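Local coordinates for protein E (Haemophilus influenzae, PDB 3ZH5) that acts as a multifunctional surface adhesin that binds host epithelial cells and the host proteins vitronectin, laminin and plasminogen, at residues 76-81 / 118-123; 30-35 / 125-130; 15-20 / 25-30. All blocks are in the same frame, centred on the assembly; numbering follows the deposited sequence.

How the interactions relate
From the N terminus, interaction 3 comes first: 15-20 pairs with 25-30 and closes a short hairpin at the start of the antiparallel sheet. The chain then turns a corner at residues 29 and 30, and interaction 2 opens at once, sharing Glu30; it closes a loop of 89 residues when 125-130, at the end of helix 115-128, meets strand 25-34. Nested within that loop, interaction 1 ties 76-81, at the start of strand 79-88, to the same helix at 118-123. The helix is thus fastened to the sheet at separate places. It also touches the hairpin, where Ala119 packs on Leu19 and Ile27.

Interaction 1: 76-81 / 118-123; sequences ANYHLT and NAAQII
Tyr78 reaches from the turn before strand 79-88 to helix 115-128 and meets Ala120 and Gln121. Its CB points toward the helix, and the first torsion carries the ring over the helix surface. CD2 and CE2, along one side of the ring, take the methyl of Ala120: CE2 of Tyr78 is 3.7 Å from CB of Ala120. The methyl sits over the ring face, 23° off the normal and displaced toward the rim, which makes a CH-pi contact. Alanine suits this position because a single methyl lets the flat ring come close to the helix backbone.

This is one of the places where the helix packs on the antiparallel sheet. Tyr117, one turn before Gln121, meets the Tyr78 ring as well, while Ala120 also touches Leu73 of strand 64-74. Just before Tyr78 in the chain, Asn77 forms an Asx turn, its OD1 accepting from His79 N at 3.1 Å where the chain enters the strand.

Farther along the ring, CZ lies 3.8 Å from NE2 of Gln121. At the tip, Tyr78 OH accepts a hydrogen bond from Gln121 NE2 at 2.9 Å, nearly straight at 167°. The hydroxyl lies in the plane of the amide, which stands 73° from the ring. Gln121 is exposed on the helix, and the bend at chi2 swings its NE2 to the hydroxyl of the buried tyrosine.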
# COMPACT_ATOMS: atom_id res chain seq x y z
N ALA A 76 13.48 -11.98 4.19
CA ALA A 76 14.15 -13.03 4.97
C ALA A 76 13.40 -13.35 6.29
O ALA A 76 13.46 -14.46 6.80
CB ALA A 76 15.58 -12.63 5.26
N ASN A 77 12.72 -12.36 6.86
CA ASN A 77 12.01 -12.57 8.13
C ASN A 77 10.59 -12.04 8.10
O ASN A 77 9.90 -12.06 9.12
CB ASN A 77 12.80 -11.96 9.29
CG ASN A 77 13.11 -10.47 9.09
OD1 ASN A 77 12.51 -9.79 8.25
ND2 ASN A 77 14.04 -9.96 9.89
N TYR A 78 10.16 -11.58 6.93
CA TYR A 78 8.82 -11.02 6.76
C TYR A 78 8.51 -9.89 7.77
O TYR A 78 7.38 -9.74 8.24
CB TYR A 78 7.76 -12.14 6.83
CG TYR A 78 7.47 -12.85 5.51
CD1 TYR A 78 8.48 -13.18 4.63
CD2 TYR A 78 6.16 -13.21 5.17
CE1 TYR A 78 8.21 -13.82 3.43
CE2 TYR A 78 5.87 -13.85 3.98
CZ TYR A 78 6.91 -14.16 3.11
OH TYR A 78 6.66 -14.79 1.92
N HIS A 79 9.51 -9.06 8.06
CA HIS A 79 9.24 -7.78 8.71
C HIS A 79 8.80 -6.79 7.67
O HIS A 79 9.41 -6.69 6.58
CB HIS A 79 10.50 -7.22 9.40
CG HIS A 79 10.90 -7.96 10.64
ND1 HIS A 79 11.99 -7.60 11.42
CD2 HIS A 79 10.38 -9.08 11.21
CE1 HIS A 79 12.13 -8.47 12.40
NE2 HIS A 79 11.16 -9.37 12.30
N LEU A 80 7.77 -6.03 8.01
CA LEU A 80 7.16 -5.05 7.13
C LEU A 80 7.09 -3.76 7.90
O LEU A 80 6.44 -3.71 8.95
CB LEU A 80 5.71 -5.44 6.78
CG LEU A 80 5.09 -4.54 5.70
CD1 LEU A 80 5.77 -4.78 4.38
CD2 LEU A 80 3.65 -4.81 5.48
N THR A 81 7.77 -2.73 7.41
CA THR A 81 7.74 -1.40 8.03
C THR A 81 6.81 -0.47 7.28
O THR A 81 6.85 -0.36 6.03
CB THR A 81 9.16 -0.84 8.04
OG1 THR A 81 10.03 -1.80 8.66
CG2 THR A 81 9.23 0.52 8.70
N ASN A 118 -0.04 -11.84 2.08
CA ASN A 118 -0.18 -12.15 0.64
C ASN A 118 0.69 -11.27 -0.21
O ASN A 118 1.31 -11.72 -1.21
CB ASN A 118 -1.68 -12.03 0.22
CG ASN A 118 -1.95 -12.40 -1.25
OD1 ASN A 118 -2.55 -11.59 -1.99
ND2 ASN A 118 -1.57 -13.62 -1.67
N ALA A 119 0.78 -10.00 0.18
CA ALA A 119 1.64 -9.08 -0.53
C ALA A 119 3.08 -9.56 -0.47
O ALA A 119 3.75 -9.58 -1.48
CB ALA A 119 1.55 -7.67 0.02
N ALA A 120 3.53 -9.97 0.71
CA ALA A 120 4.91 -10.40 0.88
C ALA A 120 5.21 -11.71 0.11
O ALA A 120 6.27 -11.84 -0.50
CB ALA A 120 5.24 -10.55 2.34
N GLN A 121 4.26 -12.64 0.10
CA GLN A 121 4.45 -13.86 -0.70
C GLN A 121 4.62 -13.51 -2.15
O GLN A 121 5.47 -14.09 -2.85
CB GLN A 121 3.23 -14.80 -0.56
CG GLN A 121 2.99 -15.18 0.87
CD GLN A 121 3.38 -16.62 1.16
OE1 GLN A 121 2.54 -17.53 1.11
NE2 GLN A 121 4.66 -16.83 1.49
N ILE A 122 3.83 -12.57 -2.64
CA ILE A 122 3.91 -12.21 -4.05
C ILE A 122 5.19 -11.46 -4.34
O ILE A 122 5.89 -11.75 -5.31
CB ILE A 122 2.76 -11.34 -4.45
CG1 ILE A 122 1.45 -12.19 -4.35
CG2 ILE A 122 2.89 -10.84 -5.90
CD1 ILE A 122 0.15 -11.44 -4.62
N ILE A 123 5.49 -10.47 -3.49
CA ILE A 123 6.67 -9.65 -3.77
C ILE A 123 7.92 -10.50 -3.69
O ILE A 123 8.78 -10.45 -4.59
CB ILE A 123 6.79 -8.44 -2.85
CG1 ILE A 123 5.84 -7.36 -3.31
CG2 ILE A 123 8.24 -7.83 -2.91
CD1 ILE A 123 5.55 -6.38 -2.22

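Interaction 2: 30-35 / 125-130; sequences ESIWVD and ANYGKA. With EDO (1,2-ethanediol), chain C.
Ile32 and Tyr127 meet through a CH-pi contact, the main link between strand 25-34 and the end of helix 115-128. CD1 of Ile32 lies over one ring face, 3.9 Å from the centroid and 29° off the normal, and comes within 3.5 Å of CZ of Tyr127. The second branch, CG2, rests over the same face nearer the other side of the ring, 3.6 Å from CD2 of Tyr127. Isoleucine suits this place because its two branches spread over a broad aromatic surface: CG2 lies anti to the backbone N while CG1, with chi1 at -68°, carries CD1 out toward the phenol end.

A lighter apolar contact comes from Val34, two residues on along the same side of the strand, whose CG2 is 4.1 Å from CB of Tyr127. Within the sheet, Ile32 also touches Val42 and Phe44 of the adjacent strand 41-50.

Polar bonds lie outside this apolar patch. Tyr127 OH and Ser29 OG share a weak hydrogen bond. Asp35 sits away from the helix, its OD2 accepting at 2.8 Å from O2 of a 1,2-ethanediol, also held by His43 and probably from the crystallisation liquor.

The helix end is therefore held to the strand by dispersion and ring-face contacts, which depend on the fit of shapes, while the phenol hydroxyl finds a weak polar partner in Ser29 of the neighbouring corner.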
# COMPACT_ATOMS: atom_id res chain seq x y z
N GLU A 30 4.87 -0.58 -10.04
CA GLU A 30 5.83 0.35 -10.63
C GLU A 30 6.73 0.95 -9.56
O GLU A 30 7.89 1.31 -9.84
CB GLU A 30 5.08 1.45 -11.38
CG GLU A 30 5.96 2.40 -12.20
CD GLU A 30 6.67 3.44 -11.34
OE1 GLU A 30 6.26 3.62 -10.17
OE2 GLU A 30 7.65 4.06 -11.84
N SER A 31 6.19 1.06 -8.35
CA SER A 31 6.88 1.66 -7.20
C SER A 31 7.93 0.79 -6.51
O SER A 31 8.66 1.27 -5.62
CB SER A 31 5.82 2.06 -6.16
OG SER A 31 5.38 0.95 -5.40
N ILE A 32 8.08 -0.46 -6.93
CA ILE A 32 8.94 -1.42 -6.24
C ILE A 32 10.43 -1.09 -6.44
O ILE A 32 10.88 -0.85 -7.57
CB ILE A 32 8.63 -2.88 -6.71
CG1 ILE A 32 7.24 -3.26 -6.22
CG2 ILE A 32 9.70 -3.89 -6.24
CD1 ILE A 32 6.68 -4.60 -6.70
N TRP A 33 11.17 -1.08 -5.34
CA TRP A 33 12.64 -0.86 -5.39
C TRP A 33 13.30 -1.94 -4.56
O TRP A 33 13.00 -2.09 -3.37
CB TRP A 33 13.02 0.46 -4.79
CG TRP A 33 14.47 0.67 -4.88
CD1 TRP A 33 15.19 0.78 -6.02
CD2 TRP A 33 15.40 0.78 -3.79
NE1 TRP A 33 16.53 0.98 -5.73
CE2 TRP A 33 16.67 0.98 -4.35
CE3 TRP A 33 15.28 0.75 -2.38
CZ2 TRP A 33 17.81 1.15 -3.58
CZ3 TRP A 33 16.42 0.91 -1.62
CH2 TRP A 33 17.67 1.10 -2.21
N VAL A 34 14.15 -2.74 -5.18
CA VAL A 34 14.87 -3.76 -4.44
C VAL A 34 16.19 -3.15 -4.01
O VAL A 34 16.90 -2.63 -4.84
CB VAL A 34 15.13 -4.98 -5.30
CG1 VAL A 34 16.03 -5.99 -4.57
CG2 VAL A 34 13.78 -5.64 -5.68
N ASP A 35 16.51 -3.20 -2.71
CA ASP A 35 17.75 -2.62 -2.16
C ASP A 35 19.01 -3.20 -2.78
O ASP A 35 19.14 -4.44 -2.93
CB ASP A 35 17.76 -2.84 -0.62
CG ASP A 35 18.86 -2.09 0.09
OD1 ASP A 35 19.99 -2.59 0.17
OD2 ASP A 35 18.56 -1.03 0.66
N ALA A 125 8.33 -13.78 -3.91
CA ALA A 125 8.40 -14.73 -5.00
C ALA A 125 8.92 -14.12 -6.29
O ALA A 125 9.60 -14.81 -7.06
CB ALA A 125 7.04 -15.35 -5.26
N ASN A 126 8.56 -12.87 -6.58
CA ASN A 126 8.91 -12.32 -7.89
C ASN A 126 10.15 -11.38 -7.90
O ASN A 126 10.74 -11.21 -8.95
CB ASN A 126 7.73 -11.61 -8.52
CG ASN A 126 6.61 -12.61 -8.92
OD1 ASN A 126 6.53 -13.05 -10.06
ND2 ASN A 126 5.78 -12.98 -7.95
N TYR A 127 10.47 -10.82 -6.74
CA TYR A 127 11.53 -9.82 -6.61
C TYR A 127 12.62 -10.23 -5.62
O TYR A 127 13.79 -9.89 -5.81
CB TYR A 127 10.93 -8.48 -6.20
CG TYR A 127 9.96 -7.87 -7.19
CD1 TYR A 127 8.62 -8.27 -7.23
CD2 TYR A 127 10.37 -6.90 -8.09
CE1 TYR A 127 7.73 -7.71 -8.10
CE2 TYR A 127 9.48 -6.32 -8.98
CZ TYR A 127 8.17 -6.74 -8.98
OH TYR A 127 7.28 -6.18 -9.87
N GLY A 128 12.24 -10.95 -4.56
CA GLY A 128 13.19 -11.57 -3.64
C GLY A 128 13.85 -12.80 -4.26
O GLY A 128 14.91 -13.26 -3.83
N LYS A 129 13.18 -13.36 -5.26
CA LYS A 129 13.81 -14.28 -6.21
C LYS A 129 14.18 -15.66 -5.64
O LYS A 129 15.03 -16.37 -6.21
CB LYS A 129 15.05 -13.60 -6.81
CG LYS A 129 14.73 -12.65 -7.95
CD LYS A 129 15.10 -13.28 -9.26
CE LYS A 129 14.34 -14.59 -9.49
NZ LYS A 129 14.36 -14.96 -10.92
N ALA A 130 13.50 -16.09 -4.58
CA ALA A 130 13.88 -17.32 -3.90
C ALA A 130 12.74 -18.33 -3.74
O ALA A 130 11.56 -18.00 -3.87
CB ALA A 130 14.50 -17.01 -2.54
C1 EDO C . 16.17 -0.41 4.80
O1 EDO C . 16.53 -1.15 5.99
C2 EDO C . 17.07 -0.81 3.63
O2 EDO C . 16.42 -0.62 2.35

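Interaction 3: 15-20 / 25-30; sequences GYIRLV and YYIDSE
An antiparallel beta hairpin joins strands 16-19 and 25-28, whose directions differ by 147°. Ile17 and Ile27 form its hydrogen-bonded pair, with Ile17 N to Ile27 O at 3.0 Å and Ile27 N to Ile17 O at 2.9 Å; Leu19 N to Tyr25 O adds another rung. Tyr16 with Asp28 and Arg18 with Tyr26 are the non-hydrogen-bonded pairs.

The two faces differ in character. On one, the beta-branched Ile17 and Ile27 bring their CB atoms to 4.1 Å, and Leu19 CD2 packs 4.0 Å from Ile27 CD1. Leucine's other branch, CD1, presses obliquely on the ring of Tyr25, and Leu19 also touches Ala119 of helix 115-128.

The opposite face carries aromatic and charged groups. Tyr26 and Arg18 run side by side, and the bend of arginine at chi3 brings NH2 to Tyr26 OH at 3.0 Å; the bond is bent, the hydroxyl tilted from the plane of a guanidinium turned 50° from the ring. The stronger partner of NH2 is Thr10 O, and NE bonds to Val23 O, so one long side chain ties several parts of the N-terminal region together. Tyr16 turns its ring edge to Tyr26 CB and stacks one face on the carboxylate of Asp28, with the planes only 20° apart. That carboxylate is gripped by a salt bridge from OD2 to Arg68, while OD1 accepts from Glu30 N in an Asx turn as the chain rounds its corner.

With Leu19 and Ile27 facing helix 115-128 and Tyr16 and Tyr26 meeting Trp92 on the other face, side chains alternate as in any antiparallel hairpin, here at the edge of the sheet.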
# COMPACT_ATOMS: atom_id res chain seq x y z
N GLY A 15 -0.28 -2.62 -13.76
CA GLY A 15 0.76 -2.63 -12.77
C GLY A 15 0.32 -2.75 -11.32
O GLY A 15 1.16 -2.93 -10.44
N TYR A 16 -0.97 -2.65 -11.05
CA TYR A 16 -1.44 -2.78 -9.66
C TYR A 16 -1.83 -4.23 -9.44
O TYR A 16 -2.46 -4.84 -10.28
CB TYR A 16 -2.63 -1.85 -9.40
CG TYR A 16 -2.19 -0.41 -9.31
CD1 TYR A 16 -1.84 0.30 -10.45
CD2 TYR A 16 -2.09 0.23 -8.08
CE1 TYR A 16 -1.40 1.62 -10.37
CE2 TYR A 16 -1.65 1.54 -7.98
CZ TYR A 16 -1.31 2.24 -9.13
OH TYR A 16 -0.88 3.54 -9.05
N ILE A 17 -1.40 -4.76 -8.32
CA ILE A 17 -1.58 -6.13 -7.99
C ILE A 17 -2.61 -6.16 -6.85
O ILE A 17 -2.37 -5.63 -5.77
CB ILE A 17 -0.30 -6.78 -7.53
CG1 ILE A 17 0.84 -6.62 -8.57
CG2 ILE A 17 -0.56 -8.26 -7.24
CD1 ILE A 17 2.12 -7.26 -8.11
N ARG A 18 -3.74 -6.80 -7.09
CA ARG A 18 -4.79 -6.84 -6.08
C ARG A 18 -4.50 -7.93 -5.07
O ARG A 18 -4.02 -9.01 -5.41
CB ARG A 18 -6.14 -7.07 -6.78
CG ARG A 18 -7.33 -7.28 -5.89
CD ARG A 18 -8.54 -7.52 -6.80
NE ARG A 18 -9.14 -6.26 -7.22
CZ ARG A 18 -9.74 -6.06 -8.39
NH1 ARG A 18 -9.84 -7.04 -9.28
NH2 ARG A 18 -10.25 -4.87 -8.66
N LEU A 19 -4.73 -7.65 -3.79
CA LEU A 19 -4.40 -8.63 -2.78
C LEU A 19 -5.60 -9.42 -2.37
O LEU A 19 -6.75 -9.00 -2.51
CB LEU A 19 -3.83 -7.94 -1.53
CG LEU A 19 -2.57 -7.18 -1.93
CD1 LEU A 19 -1.86 -6.55 -0.76
CD2 LEU A 19 -1.62 -8.11 -2.72
N VAL A 20 -5.32 -10.58 -1.79
CA VAL A 20 -6.34 -11.40 -1.16
C VAL A 20 -6.92 -10.69 0.07
O VAL A 20 -6.24 -9.93 0.76
CB VAL A 20 -5.71 -12.77 -0.80
CG1 VAL A 20 -6.50 -13.50 0.24
CG2 VAL A 20 -5.56 -13.60 -2.05
N TYR A 25 -7.28 -3.31 -2.04
CA TYR A 25 -5.93 -3.08 -1.53
C TYR A 25 -4.99 -3.61 -2.60
O TYR A 25 -5.17 -4.74 -3.06
CB TYR A 25 -5.73 -3.86 -0.23
CG TYR A 25 -4.54 -3.42 0.59
CD1 TYR A 25 -3.27 -3.66 0.15
CD2 TYR A 25 -4.69 -2.79 1.83
CE1 TYR A 25 -2.15 -3.25 0.88
CE2 TYR A 25 -3.60 -2.40 2.59
CZ TYR A 25 -2.33 -2.63 2.11
OH TYR A 25 -1.22 -2.24 2.83
N TYR A 26 -4.02 -2.81 -3.01
CA TYR A 26 -3.12 -3.18 -4.12
C TYR A 26 -1.64 -2.89 -3.81
O TYR A 26 -1.31 -2.06 -2.97
CB TYR A 26 -3.45 -2.35 -5.37
CG TYR A 26 -4.86 -2.42 -5.86
CD1 TYR A 26 -5.87 -1.63 -5.29
CD2 TYR A 26 -5.21 -3.28 -6.90
CE1 TYR A 26 -7.21 -1.71 -5.75
CE2 TYR A 26 -6.53 -3.35 -7.36
CZ TYR A 26 -7.51 -2.55 -6.80
OH TYR A 26 -8.83 -2.65 -7.26
N ILE A 27 -0.77 -3.60 -4.51
CA ILE A 27 0.66 -3.21 -4.58
C ILE A 27 0.84 -2.43 -5.86
O ILE A 27 0.33 -2.83 -6.89
CB ILE A 27 1.56 -4.44 -4.71
CG1 ILE A 27 1.49 -5.28 -3.44
CG2 ILE A 27 3.02 -4.03 -5.06
CD1 ILE A 27 1.96 -6.66 -3.67
N ASP A 28 1.51 -1.28 -5.80
CA ASP A 28 1.76 -0.54 -7.01
C ASP A 28 3.07 -1.09 -7.51
O ASP A 28 4.16 -0.85 -6.94
CB ASP A 28 1.74 0.97 -6.75
CG ASP A 28 2.30 1.80 -7.91
OD1 ASP A 28 2.63 1.24 -8.99
OD2 ASP A 28 2.34 3.05 -7.76
N SER A 29 2.96 -1.88 -8.59
CA SER A 29 4.09 -2.67 -9.08
C SER A 29 5.24 -1.75 -9.54
O SER A 29 6.41 -2.08 -9.38
CB SER A 29 3.62 -3.58 -10.22
OG SER A 29 4.52 -4.64 -10.40
N GLU A 30 4.87 -0.58 -10.04
CA GLU A 30 5.83 0.35 -10.63
C GLU A 30 6.73 0.95 -9.56
O GLU A 30 7.89 1.31 -9.84
CB GLU A 30 5.08 1.45 -11.38
CG GLU A 30 5.96 2.40 -12.20
CD GLU A 30 6.67 3.44 -11.34
OE1 GLU A 30 6.26 3.62 -10.17
OE2 GLU A 30 7.65 4.06 -11.84